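Local coordinates for cytolethal distending toxin protein B (Haemophilus ducreyi, PDB 1SR4) that serves as the DNase I-like, probably DNA-damaging subunit of a three-part bacterial genotoxin, at residues 29-34 with 38-43; 71-76 with 80-85; 173-178 with 255-260. All blocks are in the same frame, centred on the assembly; numbering follows the deposited sequence.

Overall arrangement
The three contacts come in series along the chain, and each reaches the same mixed eight-stranded sheet. Contact 1 packs the end of helix 20-31 on strand 39-43, contact 2 closes the hairpin of strands 67-72 and 81-87, and contact 3 joins strand 255-259 to strand 171-175 of the second sheet. The centre of contact 1 lies about 12 Å from those of the other two, which are about 22 Å from each other, centre to centre. Leu31 touches Leu73 and Trp71 of contact 2, while Met41 packs on Val175 of contact 3. Strand 39-43 thus has Leu40 on the helix side and Met41 on the side of the second sheet, as in a DNase I-like fold.

Contact 1 of 3, residues 29-34 with 38-43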
ATOM      1  N   GLN B  29       2.180  -4.384  -3.351  1.00  7.75           N
ATOM      2  CA  GLN B  29       3.289  -3.645  -2.760  1.00  9.40           C
ATOM      3  C   GLN B  29       3.479  -3.940  -1.267  1.00 10.61           C
ATOM      4  O   GLN B  29       4.610  -3.931  -0.768  1.00 10.07           O
ATOM      5  CB  GLN B  29       3.103  -2.130  -3.018  1.00 11.71           C
ATOM      6  CG  GLN B  29       3.336  -1.759  -4.497  1.00 11.32           C
ATOM      7  CD  GLN B  29       2.910  -0.333  -4.883  1.00 15.30           C
ATOM      8  OE1 GLN B  29       2.675   0.519  -4.022  1.00 14.92           O
ATOM      9  NE2 GLN B  29       2.830  -0.072  -6.202  1.00 14.77           N
ATOM     10  N   LEU B  30       2.395  -4.225  -0.548  1.00  9.03           N
ATOM     11  CA  LEU B  30       2.514  -4.513   0.883  1.00 10.99           C
ATOM     12  C   LEU B  30       3.233  -5.843   1.137  1.00 10.04           C
ATOM     13  O   LEU B  30       3.834  -6.054   2.198  1.00  9.59           O
ATOM     14  CB  LEU B  30       1.122  -4.553   1.546  1.00  7.28           C
ATOM     15  CG  LEU B  30       0.295  -3.258   1.447  1.00 11.50           C
ATOM     16  CD1 LEU B  30      -1.031  -3.476   2.169  1.00  9.14           C
ATOM     17  CD2 LEU B  30       1.039  -2.062   2.065  1.00  7.56           C
ATOM     18  N   LEU B  31       3.160  -6.740   0.162  1.00  9.21           N
ATOM     19  CA  LEU B  31       3.784  -8.059   0.294  1.00 11.97           C
ATOM     20  C   LEU B  31       5.197  -8.202  -0.291  1.00 12.28           C
ATOM     21  O   LEU B  31       5.870  -9.191  -0.037  1.00 14.52           O
ATOM     22  CB  LEU B  31       2.878  -9.106  -0.369  1.00 10.30           C
ATOM     23  CG  LEU B  31       1.473  -9.263   0.221  1.00 12.28           C
ATOM     24  CD1 LEU B  31       0.540  -9.930  -0.791  1.00 12.63           C
ATOM     25  CD2 LEU B  31       1.556 -10.063   1.506  1.00 13.41           C
ATOM     26  N   SER B  32       5.659  -7.233  -1.068  1.00 15.09           N
ATOM     27  CA  SER B  32       6.971  -7.405  -1.685  1.00 16.44           C
ATOM     28  C   SER B  32       8.173  -6.851  -0.960  1.00 16.40           C
ATOM     29  O   SER B  32       8.053  -6.157   0.052  1.00 15.50           O
ATOM     30  CB  SER B  32       6.953  -6.867  -3.111  1.00 16.44           C
ATOM     31  OG  SER B  32       6.646  -5.503  -3.125  1.00 18.84           O
ATOM     32  N   GLY B  33       9.343  -7.198  -1.489  1.00 16.48           N
ATOM     33  CA  GLY B  33      10.583  -6.720  -0.925  1.00 16.22           C
ATOM     34  C   GLY B  33      10.938  -7.375   0.385  1.00 17.02           C
ATOM     35  O   GLY B  33      10.167  -8.160   0.930  1.00 16.84           O
ATOM     36  N   GLU B  34      12.125  -7.038   0.877  1.00 18.18           N
ATOM     37  CA  GLU B  34      12.663  -7.543   2.134  1.00 19.53           C
ATOM     38  C   GLU B  34      11.777  -7.207   3.328  1.00 17.95           C
ATOM     39  O   GLU B  34      11.777  -7.930   4.320  1.00 16.45           O
ATOM     40  CB  GLU B  34      14.056  -6.931   2.384  1.00 24.10           C
ATOM     41  CG  GLU B  34      15.252  -7.726   1.844  1.00 31.51           C
ATOM     42  CD  GLU B  34      16.577  -6.960   1.985  1.00 35.53           C
ATOM     43  OE1 GLU B  34      16.757  -6.263   3.003  1.00 36.84           O
ATOM     44  OE2 GLU B  34      17.444  -7.058   1.082  1.00 39.59           O
ATOM     45  N   ASP B  38       4.601 -10.798   6.107  1.00 10.92           N
ATOM     46  CA  ASP B  38       4.515 -12.257   6.081  1.00 11.79           C
ATOM     47  C   ASP B  38       3.033 -12.638   6.141  1.00 12.21           C
ATOM     48  O   ASP B  38       2.612 -13.692   5.638  1.00 12.02           O
ATOM     49  CB  ASP B  38       5.194 -12.844   7.314  1.00 12.08           C
ATOM     50  CG  ASP B  38       6.666 -12.566   7.338  1.00 14.62           C
ATOM     51  OD1 ASP B  38       7.354 -13.038   6.418  1.00 16.79           O
ATOM     52  OD2 ASP B  38       7.129 -11.876   8.262  1.00 15.00           O
ATOM     53  N   ILE B  39       2.264 -11.766   6.789  1.00 11.54           N
ATOM     54  CA  ILE B  39       0.837 -11.960   6.976  1.00 11.97           C
ATOM     55  C   ILE B  39       0.167 -10.611   6.841  1.00 11.00           C
ATOM     56  O   ILE B  39       0.541  -9.661   7.516  1.00 11.44           O
ATOM     57  CB  ILE B  39       0.528 -12.528   8.390  1.00 13.48           C
ATOM     58  CG1 ILE B  39       1.180 -13.911   8.544  1.00 15.56           C
ATOM     59  CG2 ILE B  39      -0.987 -12.607   8.597  1.00 13.27           C
ATOM     60  CD1 ILE B  39       1.207 -14.430   9.945  1.00 18.71           C
ATOM     61  N   LEU B  40      -0.826 -10.534   5.964  1.00  9.59           N
ATOM     62  CA  LEU B  40      -1.560  -9.304   5.745  1.00  9.11           C
ATOM     63  C   LEU B  40      -3.059  -9.532   5.929  1.00 10.09           C
ATOM     64  O   LEU B  40      -3.632 -10.393   5.266  1.00  9.76           O
ATOM     65  CB  LEU B  40      -1.319  -8.816   4.319  1.00  8.51           C
ATOM     66  CG  LEU B  40      -2.244  -7.701   3.817  1.00  8.11           C
ATOM     67  CD1 LEU B  40      -1.947  -6.401   4.566  1.00  5.89           C
ATOM     68  CD2 LEU B  40      -2.033  -7.521   2.300  1.00  8.99           C
ATOM     69  N   MET B  41      -3.696  -8.780   6.819  1.00 10.71           N
ATOM     70  CA  MET B  41      -5.143  -8.924   6.985  1.00 12.99           C
ATOM     71  C   MET B  41      -5.829  -7.886   6.104  1.00 12.61           C
ATOM     72  O   MET B  41      -5.376  -6.737   6.009  1.00 10.16           O
ATOM     73  CB  MET B  41      -5.598  -8.736   8.449  1.00 15.58           C
ATOM     74  CG  MET B  41      -4.552  -8.309   9.475  1.00 23.59           C
ATOM     75  SD  MET B  41      -3.311  -9.540   9.946  1.00 25.54           S
ATOM     76  CE  MET B  41      -4.350 -11.061   9.754  1.00 26.99           C
ATOM     77  N   VAL B  42      -6.910  -8.298   5.442  1.00 12.83           N
ATOM     78  CA  VAL B  42      -7.650  -7.403   4.559  1.00 11.18           C
ATOM     79  C   VAL B  42      -9.128  -7.345   4.948  1.00 12.88           C
ATOM     80  O   VAL B  42      -9.736  -8.367   5.263  1.00 13.93           O
ATOM     81  CB  VAL B  42      -7.567  -7.878   3.085  1.00 11.18           C
ATOM     82  CG1 VAL B  42      -8.168  -6.815   2.160  1.00  9.84           C
ATOM     83  CG2 VAL B  42      -6.102  -8.142   2.684  1.00 11.22           C
ATOM     84  N   GLN B  43      -9.706  -6.146   4.944  1.00 12.88           N
ATOM     85  CA  GLN B  43     -11.129  -6.002   5.245  1.00 10.84           C
ATOM     86  C   GLN B  43     -11.750  -5.432   3.973  1.00 10.10           C
ATOM     87  O   GLN B  43     -11.048  -4.847   3.159  1.00 10.92           O
ATOM     88  CB  GLN B  43     -11.355  -5.064   6.428  1.00  8.21           C
ATOM     89  CG  GLN B  43     -10.668  -5.482   7.722  1.00  8.94           C
ATOM     90  CD  GLN B  43      -9.207  -5.074   7.757  1.00  8.97           C
ATOM     91  OE1 GLN B  43      -8.873  -3.932   7.458  1.00 10.28           O
ATOM     92  NE2 GLN B  43      -8.328  -6.003   8.127  1.00  6.20           N
TER
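Leu30 and Leu40 meet at about a right angle, methyl against methyl, where the last turn of helix 20-31 lies over the start of strand 39-43. Leu30 CD1 is 3.9 Å from Leu40 CD1, and the same Leu30 methyl lies 4.2 Å from Leu40 CD2, so one branch of the helix residue rests against both branches of the strand residue. Both side chains leave their backbones toward the other segment. In Leu40 a chi1 of 167° turns CG away from its own N, and from there the two methyls meet Leu30 CD1. Leu31 joins lower on the same leucine. Its CD2 methyl comes within 4.2 Å of Leu40 CB, touching the root of the side chain while Leu30 holds the tip. No hydrogen bond links the two segments, and all three leucines are buried; the contact is a small apolar one, made by leucine side chains.

The alternation of the strand gives Leu40 to the helix and turns Ile39 the other way, onto Phe134 of strand 132-138 in the second sheet. Leu31 also packs on Val101 of strand 98-102, and Leu40 on Ala8 of strand 7-11. The contact therefore closes the beta-alpha-beta unit of strand 7-11, helix 20-31 and strand 39-43, with the helix packed on one face of the sheet.

Contact 2 of 3, residues 71-76 with 80-85; sequences WNLGTR and NMVYIY
Segments 71-76 and 80-85 run antiparallel as the end of a beta hairpin, with Trp71 and Val82 a hydrogen-bonded pair, Trp71 N to Val82 O 3.0 Å and Val82 N to Trp71 O 3.1 Å, and Asn72 and Met81 the non-hydrogen-bonded pair beside it. Beyond these, Leu73 N donates to Asn80 O over 2.8 Å.

The amide of Asn72 organises the turn. With CG anti to the backbone N (chi1 -176°), its OD1 takes two backbone donors from opposite faces of its plane: Gly74 N at 2.8 Å, which makes an Asx turn, and Asn80 N at 2.9 Å across the hairpin. Asn72 ND2 donates a hydrogen bond to Thr75 O, 2.9 Å away; Thr75 O lies close to the plane of the Asn72 amide, but ND2 stands above the Thr75 carbonyl plane. These three bonds fix the rotation of the side chain and tie both arms to the connecting loop. Met81, bent at chi2 and chi3, folds back over this amide and brings SD to 3.6 Å from Asn72 CB. A water bridges Leu73 O and Asn80 ND2, while Asn80 OD1 accepts a hydrogen bond from Arg103 NH2.

On the opposite face, the side chains of Trp71 and Val82 run alongside each other, with Val82 CG2 against Trp71 CE3, and Ile84 CD1 comes up to Trp71 CB at 3.8 Å. From the turn, Leu73 crosses Val82 at about a right angle, CD1 toward CG1, and its CD2 methyl sits over one face of the indole, toward the rim.

This apolar side is covered by helix 20-31, where Trp71 packs on Asn24, Val27 and Arg28. Strand 98-102 extends the sheet beyond strand 81-87, with Val101 against both Val82 and Ile84.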
ATOM      1  N   TRP B  71      -2.017 -17.490  -4.813  1.00 11.39           N
ATOM      2  CA  TRP B  71      -1.972 -16.363  -5.725  1.00 10.44           C
ATOM      3  C   TRP B  71      -0.511 -16.111  -6.035  1.00  9.84           C
ATOM      4  O   TRP B  71       0.304 -16.011  -5.125  1.00 10.06           O
ATOM      5  CB  TRP B  71      -2.612 -15.152  -5.043  1.00  9.48           C
ATOM      6  CG  TRP B  71      -2.583 -13.886  -5.835  1.00 11.41           C
ATOM      7  CD1 TRP B  71      -2.744 -13.749  -7.180  1.00 12.39           C
ATOM      8  CD2 TRP B  71      -2.449 -12.562  -5.309  1.00 12.51           C
ATOM      9  NE1 TRP B  71      -2.722 -12.420  -7.531  1.00 13.16           N
ATOM     10  CE2 TRP B  71      -2.544 -11.668  -6.397  1.00 13.37           C
ATOM     11  CE3 TRP B  71      -2.266 -12.046  -4.020  1.00 12.98           C
ATOM     12  CZ2 TRP B  71      -2.458 -10.281  -6.238  1.00 14.05           C
ATOM     13  CZ3 TRP B  71      -2.182 -10.664  -3.857  1.00 14.24           C
ATOM     14  CH2 TRP B  71      -2.278  -9.798  -4.965  1.00 14.67           C
ATOM     15  N   ASN B  72      -0.187 -16.027  -7.318  1.00  9.21           N
ATOM     16  CA  ASN B  72       1.192 -15.827  -7.743  1.00  9.14           C
ATOM     17  C   ASN B  72       1.510 -14.356  -7.965  1.00  9.00           C
ATOM     18  O   ASN B  72       1.015 -13.750  -8.908  1.00 11.09           O
ATOM     19  CB  ASN B  72       1.456 -16.623  -9.028  1.00  8.67           C
ATOM     20  CG  ASN B  72       2.906 -16.548  -9.471  1.00  9.43           C
ATOM     21  OD1 ASN B  72       3.755 -15.986  -8.763  1.00  9.33           O
ATOM     22  ND2 ASN B  72       3.200 -17.114 -10.644  1.00  8.98           N
ATOM     23  N   LEU B  73       2.340 -13.786  -7.097  1.00  9.67           N
ATOM     24  CA  LEU B  73       2.723 -12.375  -7.201  1.00 10.59           C
ATOM     25  C   LEU B  73       3.826 -12.192  -8.247  1.00 12.04           C
ATOM     26  O   LEU B  73       4.187 -11.064  -8.599  1.00 12.45           O
ATOM     27  CB  LEU B  73       3.223 -11.859  -5.842  1.00 11.55           C
ATOM     28  CG  LEU B  73       2.256 -11.951  -4.656  1.00  9.94           C
ATOM     29  CD1 LEU B  73       3.011 -11.653  -3.361  1.00 13.84           C
ATOM     30  CD2 LEU B  73       1.102 -10.971  -4.844  1.00 12.97           C
ATOM     31  N   GLY B  74       4.382 -13.304  -8.715  1.00 10.06           N
ATOM     32  CA  GLY B  74       5.414 -13.232  -9.725  1.00  9.21           C
ATOM     33  C   GLY B  74       4.898 -13.742 -11.059  1.00 10.22           C
ATOM     34  O   GLY B  74       3.684 -13.803 -11.289  1.00 11.14           O
ATOM     35  N   THR B  75       5.823 -14.105 -11.945  1.00  9.18           N
ATOM     36  CA  THR B  75       5.490 -14.616 -13.270  1.00  9.05           C
ATOM     37  C   THR B  75       5.350 -16.147 -13.237  1.00  9.61           C
ATOM     38  O   THR B  75       5.634 -16.780 -12.223  1.00 10.65           O
ATOM     39  CB  THR B  75       6.611 -14.249 -14.281  1.00 10.77           C
ATOM     40  OG1 THR B  75       7.834 -14.888 -13.886  1.00  9.33           O
ATOM     41  CG2 THR B  75       6.844 -12.724 -14.296  1.00  9.69           C
ATOM     42  N   ARG B  76       4.896 -16.743 -14.338  1.00  9.90           N
ATOM     43  CA  ARG B  76       4.781 -18.194 -14.385  1.00 10.49           C
ATOM     44  C   ARG B  76       6.184 -18.798 -14.273  1.00 11.85           C
ATOM     45  O   ARG B  76       6.362 -19.806 -13.599  1.00 12.45           O
ATOM     46  CB  ARG B  76       4.118 -18.654 -15.697  1.00  9.25           C
ATOM     47  CG  ARG B  76       4.082 -20.193 -15.870  1.00  9.71           C
ATOM     48  CD  ARG B  76       3.227 -20.618 -17.078  1.00  8.87           C
ATOM     49  NE  ARG B  76       1.874 -20.077 -16.964  1.00  8.14           N
ATOM     50  CZ  ARG B  76       0.913 -20.602 -16.210  1.00  9.98           C
ATOM     51  NH1 ARG B  76       1.143 -21.700 -15.503  1.00  9.50           N
ATOM     52  NH2 ARG B  76      -0.277 -20.014 -16.144  1.00  9.06           N
ATOM     53  N   ASN B  80       6.116 -16.397  -7.122  1.00  9.02           N
ATOM     54  CA  ASN B  80       6.329 -15.788  -5.822  1.00 11.91           C
ATOM     55  C   ASN B  80       4.946 -15.952  -5.205  1.00 12.06           C
ATOM     56  O   ASN B  80       4.107 -15.047  -5.257  1.00 13.41           O
ATOM     57  CB  ASN B  80       6.710 -14.316  -6.014  1.00 10.92           C
ATOM     58  CG  ASN B  80       6.854 -13.572  -4.707  1.00 14.86           C
ATOM     59  OD1 ASN B  80       6.926 -14.167  -3.632  1.00 16.33           O
ATOM     60  ND2 ASN B  80       6.915 -12.258  -4.796  1.00 19.12           N
ATOM     61  N   MET B  81       4.729 -17.125  -4.621  1.00 13.39           N
ATOM     62  CA  MET B  81       3.436 -17.516  -4.077  1.00 12.99           C
ATOM     63  C   MET B  81       3.051 -17.146  -2.670  1.00 12.71           C
ATOM     64  O   MET B  81       3.873 -17.162  -1.766  1.00 12.70           O
ATOM     65  CB  MET B  81       3.283 -19.038  -4.162  1.00 15.21           C
ATOM     66  CG  MET B  81       3.679 -19.685  -5.470  1.00 17.22           C
ATOM     67  SD  MET B  81       2.612 -19.171  -6.804  1.00 20.77           S
ATOM     68  CE  MET B  81       0.972 -19.447  -6.084  1.00 19.15           C
ATOM     69  N   VAL B  82       1.769 -16.839  -2.496  1.00 11.27           N
ATOM     70  CA  VAL B  82       1.213 -16.589  -1.175  1.00  9.82           C
ATOM     71  C   VAL B  82      -0.116 -17.326  -1.111  1.00 11.12           C
ATOM     72  O   VAL B  82      -0.726 -17.623  -2.147  1.00  9.45           O
ATOM     73  CB  VAL B  82       0.941 -15.088  -0.874  1.00 10.89           C
ATOM     74  CG1 VAL B  82       2.277 -14.332  -0.747  1.00 10.95           C
ATOM     75  CG2 VAL B  82       0.038 -14.481  -1.945  1.00 11.42           C
ATOM     76  N   TYR B  83      -0.547 -17.644   0.102  1.00  9.00           N
ATOM     77  CA  TYR B  83      -1.830 -18.289   0.302  1.00 11.02           C
ATOM     78  C   TYR B  83      -2.805 -17.178   0.673  1.00 11.40           C
ATOM     79  O   TYR B  83      -2.401 -16.163   1.250  1.00 11.93           O
ATOM     80  CB  TYR B  83      -1.761 -19.266   1.481  1.00 12.12           C
ATOM     81  CG  TYR B  83      -0.989 -20.523   1.208  1.00 13.27           C
ATOM     82  CD1 TYR B  83      -1.597 -21.622   0.587  1.00 12.81           C
ATOM     83  CD2 TYR B  83       0.354 -20.624   1.570  1.00 13.04           C
ATOM     84  CE1 TYR B  83      -0.881 -22.790   0.340  1.00 15.12           C
ATOM     85  CE2 TYR B  83       1.084 -21.790   1.322  1.00 13.79           C
ATOM     86  CZ  TYR B  83       0.467 -22.861   0.709  1.00 15.39           C
ATOM     87  OH  TYR B  83       1.206 -23.992   0.438  1.00 17.50           O
ATOM     88  N   ILE B  84      -4.074 -17.348   0.329  1.00  9.64           N
ATOM     89  CA  ILE B  84      -5.075 -16.376   0.751  1.00  9.98           C
ATOM     90  C   ILE B  84      -6.212 -17.154   1.400  1.00 10.32           C
ATOM     91  O   ILE B  84      -6.746 -18.077   0.788  1.00 10.09           O
ATOM     92  CB  ILE B  84      -5.721 -15.558  -0.404  1.00 11.21           C
ATOM     93  CG1 ILE B  84      -4.655 -14.814  -1.227  1.00 11.81           C
ATOM     94  CG2 ILE B  84      -6.713 -14.531   0.214  1.00  8.22           C
ATOM     95  CD1 ILE B  84      -5.224 -14.048  -2.460  1.00 11.84           C
ATOM     96  N   TYR B  85      -6.573 -16.791   2.634  1.00 10.20           N
ATOM     97  CA  TYR B  85      -7.694 -17.430   3.342  1.00  9.62           C
ATOM     98  C   TYR B  85      -8.803 -16.385   3.233  1.00 10.08           C
ATOM     99  O   TYR B  85      -8.686 -15.264   3.729  1.00  8.44           O
ATOM    100  CB  TYR B  85      -7.288 -17.741   4.770  1.00  9.47           C
ATOM    101  CG  TYR B  85      -6.219 -18.801   4.771  1.00 10.45           C
ATOM    102  CD1 TYR B  85      -6.558 -20.151   4.616  1.00  8.14           C
ATOM    103  CD2 TYR B  85      -4.865 -18.453   4.771  1.00  9.32           C
ATOM    104  CE1 TYR B  85      -5.574 -21.128   4.446  1.00  9.25           C
ATOM    105  CE2 TYR B  85      -3.871 -19.426   4.605  1.00  9.18           C
ATOM    106  CZ  TYR B  85      -4.237 -20.764   4.436  1.00 12.20           C
ATOM    107  OH  TYR B  85      -3.264 -21.730   4.198  1.00 13.03           O
TER
HETATM  108  O   HOH W   1       6.573 -10.450  -7.291  1.00 38.13           O

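Contact 3 of 3, residues 173-178 with 255-260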
ATOM      1  N   MET B 173      -2.940 -12.717  17.873  1.00 14.66           N
ATOM      2  CA  MET B 173      -2.948 -11.311  17.486  1.00 15.52           C
ATOM      3  C   MET B 173      -4.219 -11.026  16.671  1.00 15.10           C
ATOM      4  O   MET B 173      -4.473 -11.689  15.672  1.00 15.31           O
ATOM      5  CB  MET B 173      -1.727 -11.071  16.610  1.00 17.01           C
ATOM      6  CG  MET B 173      -1.135  -9.717  16.675  1.00 22.96           C
ATOM      7  SD  MET B 173       0.316  -9.671  15.602  1.00 23.91           S
ATOM      8  CE  MET B 173       0.374  -7.978  15.317  1.00 20.03           C
ATOM      9  N   VAL B 174      -4.996 -10.034  17.094  1.00 14.43           N
ATOM     10  CA  VAL B 174      -6.237  -9.658  16.421  1.00 13.45           C
ATOM     11  C   VAL B 174      -5.941  -8.324  15.731  1.00 13.74           C
ATOM     12  O   VAL B 174      -5.689  -7.324  16.394  1.00 13.32           O
ATOM     13  CB  VAL B 174      -7.373  -9.505  17.453  1.00 12.71           C
ATOM     14  CG1 VAL B 174      -8.665  -9.126  16.756  1.00 13.78           C
ATOM     15  CG2 VAL B 174      -7.532 -10.812  18.218  1.00 12.85           C
ATOM     16  N   VAL B 175      -5.969  -8.326  14.401  1.00 14.93           N
ATOM     17  CA  VAL B 175      -5.616  -7.146  13.604  1.00 13.68           C
ATOM     18  C   VAL B 175      -6.690  -6.714  12.615  1.00 12.40           C
ATOM     19  O   VAL B 175      -7.220  -7.528  11.866  1.00 11.24           O
ATOM     20  CB  VAL B 175      -4.340  -7.433  12.789  1.00 15.30           C
ATOM     21  CG1 VAL B 175      -3.835  -6.161  12.121  1.00 14.15           C
ATOM     22  CG2 VAL B 175      -3.280  -8.056  13.706  1.00 15.03           C
ATOM     23  N   GLY B 176      -6.985  -5.423  12.575  1.00 12.18           N
ATOM     24  CA  GLY B 176      -7.984  -4.987  11.629  1.00 11.62           C
ATOM     25  C   GLY B 176      -8.564  -3.624  11.898  1.00 11.08           C
ATOM     26  O   GLY B 176      -7.952  -2.789  12.555  1.00 11.06           O
ATOM     27  N   ASP B 177      -9.763  -3.419  11.372  1.00 11.02           N
ATOM     28  CA  ASP B 177     -10.485  -2.159  11.491  1.00 10.11           C
ATOM     29  C   ASP B 177     -11.415  -2.263  12.696  1.00 11.48           C
ATOM     30  O   ASP B 177     -12.498  -2.875  12.607  1.00 10.68           O
ATOM     31  CB  ASP B 177     -11.270  -1.948  10.199  1.00  9.72           C
ATOM     32  CG  ASP B 177     -12.016  -0.625  10.150  1.00 13.27           C
ATOM     33  OD1 ASP B 177     -12.189   0.043  11.201  1.00 12.94           O
ATOM     34  OD2 ASP B 177     -12.443  -0.270   9.025  1.00 12.64           O
ATOM     35  N   PHE B 178     -10.984  -1.679  13.818  1.00 10.40           N
ATOM     36  CA  PHE B 178     -11.763  -1.700  15.054  1.00 11.19           C
ATOM     37  C   PHE B 178     -12.832  -0.626  15.107  1.00 12.10           C
ATOM     38  O   PHE B 178     -13.726  -0.670  15.949  1.00 11.87           O
ATOM     39  CB  PHE B 178     -10.833  -1.575  16.264  1.00 11.03           C
ATOM     40  CG  PHE B 178     -10.090  -2.841  16.572  1.00 13.29           C
ATOM     41  CD1 PHE B 178     -10.642  -3.793  17.418  1.00 13.01           C
ATOM     42  CD2 PHE B 178      -8.847  -3.097  15.994  1.00 12.22           C
ATOM     43  CE1 PHE B 178      -9.974  -4.984  17.697  1.00 13.36           C
ATOM     44  CE2 PHE B 178      -8.172  -4.286  16.263  1.00 13.40           C
ATOM     45  CZ  PHE B 178      -8.741  -5.231  17.121  1.00 11.84           C
ATOM     46  N   VAL B 255      -1.307  -0.564   7.910  1.00  8.40           N
ATOM     47  CA  VAL B 255      -0.583  -0.470   9.175  1.00  7.90           C
ATOM     48  C   VAL B 255       0.222  -1.753   9.375  1.00  8.36           C
ATOM     49  O   VAL B 255      -0.299  -2.838   9.138  1.00  7.02           O
ATOM     50  CB  VAL B 255      -1.580  -0.325  10.338  1.00  8.53           C
ATOM     51  CG1 VAL B 255      -0.824  -0.268  11.682  1.00  8.28           C
ATOM     52  CG2 VAL B 255      -2.422   0.943  10.128  1.00  6.03           C
ATOM     53  N   SER B 256       1.480  -1.635   9.794  1.00  7.79           N
ATOM     54  CA  SER B 256       2.299  -2.822  10.002  1.00  9.82           C
ATOM     55  C   SER B 256       2.657  -2.974  11.478  1.00  8.94           C
ATOM     56  O   SER B 256       2.603  -2.008  12.243  1.00  8.35           O
ATOM     57  CB  SER B 256       3.572  -2.732   9.156  1.00  9.10           C
ATOM     58  OG  SER B 256       4.302  -1.590   9.562  1.00 15.08           O
ATOM     59  N   PHE B 257       3.006  -4.196  11.868  1.00  9.64           N
ATOM     60  CA  PHE B 257       3.357  -4.519  13.246  1.00  9.65           C
ATOM     61  C   PHE B 257       4.638  -5.335  13.093  1.00 10.43           C
ATOM     62  O   PHE B 257       4.609  -6.456  12.601  1.00 11.28           O
ATOM     63  CB  PHE B 257       2.218  -5.339  13.878  1.00 10.14           C
ATOM     64  CG  PHE B 257       0.870  -4.670  13.752  1.00  9.52           C
ATOM     65  CD1 PHE B 257       0.450  -3.726  14.686  1.00  8.90           C
ATOM     66  CD2 PHE B 257       0.079  -4.897  12.628  1.00  9.65           C
ATOM     67  CE1 PHE B 257      -0.737  -3.009  14.495  1.00 11.04           C
ATOM     68  CE2 PHE B 257      -1.114  -4.185  12.428  1.00 10.51           C
ATOM     69  CZ  PHE B 257      -1.523  -3.245  13.351  1.00 10.22           C
ATOM     70  N   VAL B 258       5.756  -4.738  13.505  1.00 11.33           N
ATOM     71  CA  VAL B 258       7.086  -5.322  13.345  1.00 12.83           C
ATOM     72  C   VAL B 258       7.915  -5.186  14.626  1.00 14.48           C
ATOM     73  O   VAL B 258       7.781  -4.202  15.350  1.00 12.75           O
ATOM     74  CB  VAL B 258       7.824  -4.592  12.188  1.00 13.90           C
ATOM     75  CG1 VAL B 258       9.156  -5.250  11.880  1.00 16.98           C
ATOM     76  CG2 VAL B 258       6.941  -4.587  10.933  1.00 14.72           C
ATOM     77  N   ARG B 259       8.775  -6.170  14.889  1.00 14.91           N
ATOM     78  CA  ARG B 259       9.638  -6.155  16.074  1.00 17.11           C
ATOM     79  C   ARG B 259      10.495  -4.883  16.114  1.00 17.68           C
ATOM     80  O   ARG B 259      11.023  -4.460  15.082  1.00 17.42           O
ATOM     81  CB  ARG B 259      10.555  -7.378  16.039  1.00 19.76           C
ATOM     82  CG  ARG B 259      11.412  -7.594  17.275  1.00 25.18           C
ATOM     83  CD  ARG B 259      12.202  -8.880  17.119  1.00 27.24           C
ATOM     84  NE  ARG B 259      13.172  -8.760  16.033  1.00 32.99           N
ATOM     85  CZ  ARG B 259      13.429  -9.715  15.142  1.00 35.65           C
ATOM     86  NH1 ARG B 259      12.782 -10.875  15.197  1.00 35.81           N
ATOM     87  NH2 ARG B 259      14.343  -9.514  14.198  1.00 38.00           N
ATOM     88  N   ASP B 260      10.634  -4.272  17.289  1.00 17.86           N
ATOM     89  CA  ASP B 260      11.457  -3.071  17.402  1.00 19.59           C
ATOM     90  C   ASP B 260      12.887  -3.448  17.012  1.00 21.26           C
ATOM     91  O   ASP B 260      13.358  -4.541  17.327  1.00 20.30           O
ATOM     92  CB  ASP B 260      11.486  -2.524  18.838  1.00 19.30           C
ATOM     93  CG  ASP B 260      10.114  -2.109  19.344  1.00 21.81           C
ATOM     94  OD1 ASP B 260       9.339  -1.527  18.567  1.00 19.84           O
ATOM     95  OD2 ASP B 260       9.817  -2.348  20.534  1.00 22.07           O
TER
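The two sheets of the DNase I-like sandwich meet here, strand 255-259 of the eight-stranded sheet facing strand 171-175 of the six-stranded one. Their backbones stay well apart, the nearest CA atoms, those of Val175 and Phe257, being 9.4 Å from each other, and side chains alone bridge the gap without any hydrogen bond.

Phe257 is the centre of the contact. A chi1 of -53° swings the ring away from its own carbonyl carbon and at the other sheet, where two residues of strand 171-175 receive it. Val175 comes from the opposite direction, and its CG1 methyl lies 3.4 Å from Phe257 CE2 and 3.9 Å from Phe257 CZ, close packing at the far end of the ring. Met173, two residues earlier on the same side of the strand, reaches the near end. Its chain is extended beyond CG, and the terminal methyl CE arrives 3.5 Å from Phe257 CB and 3.7 Å from Phe257 CG. All three residues are buried.

Neighbouring strands add to the core: Thr9 of strand 7-11 touches both Val175 and Phe257, and Ala218 of strand 216-221 lies against Phe257. Just past Val175 the chain turns a corner at Gly176, and Asp177 follows, its OD2 hydrogen-bonded to Asn11 and its side chain near His138 and His252. Two mixed sheets packed face to face are the core of the DNase I-like fold; in relatives the active site lies at one edge of this sandwich, and the cluster of Asp177 with Asn11, His138 and His252 is consistent with that place.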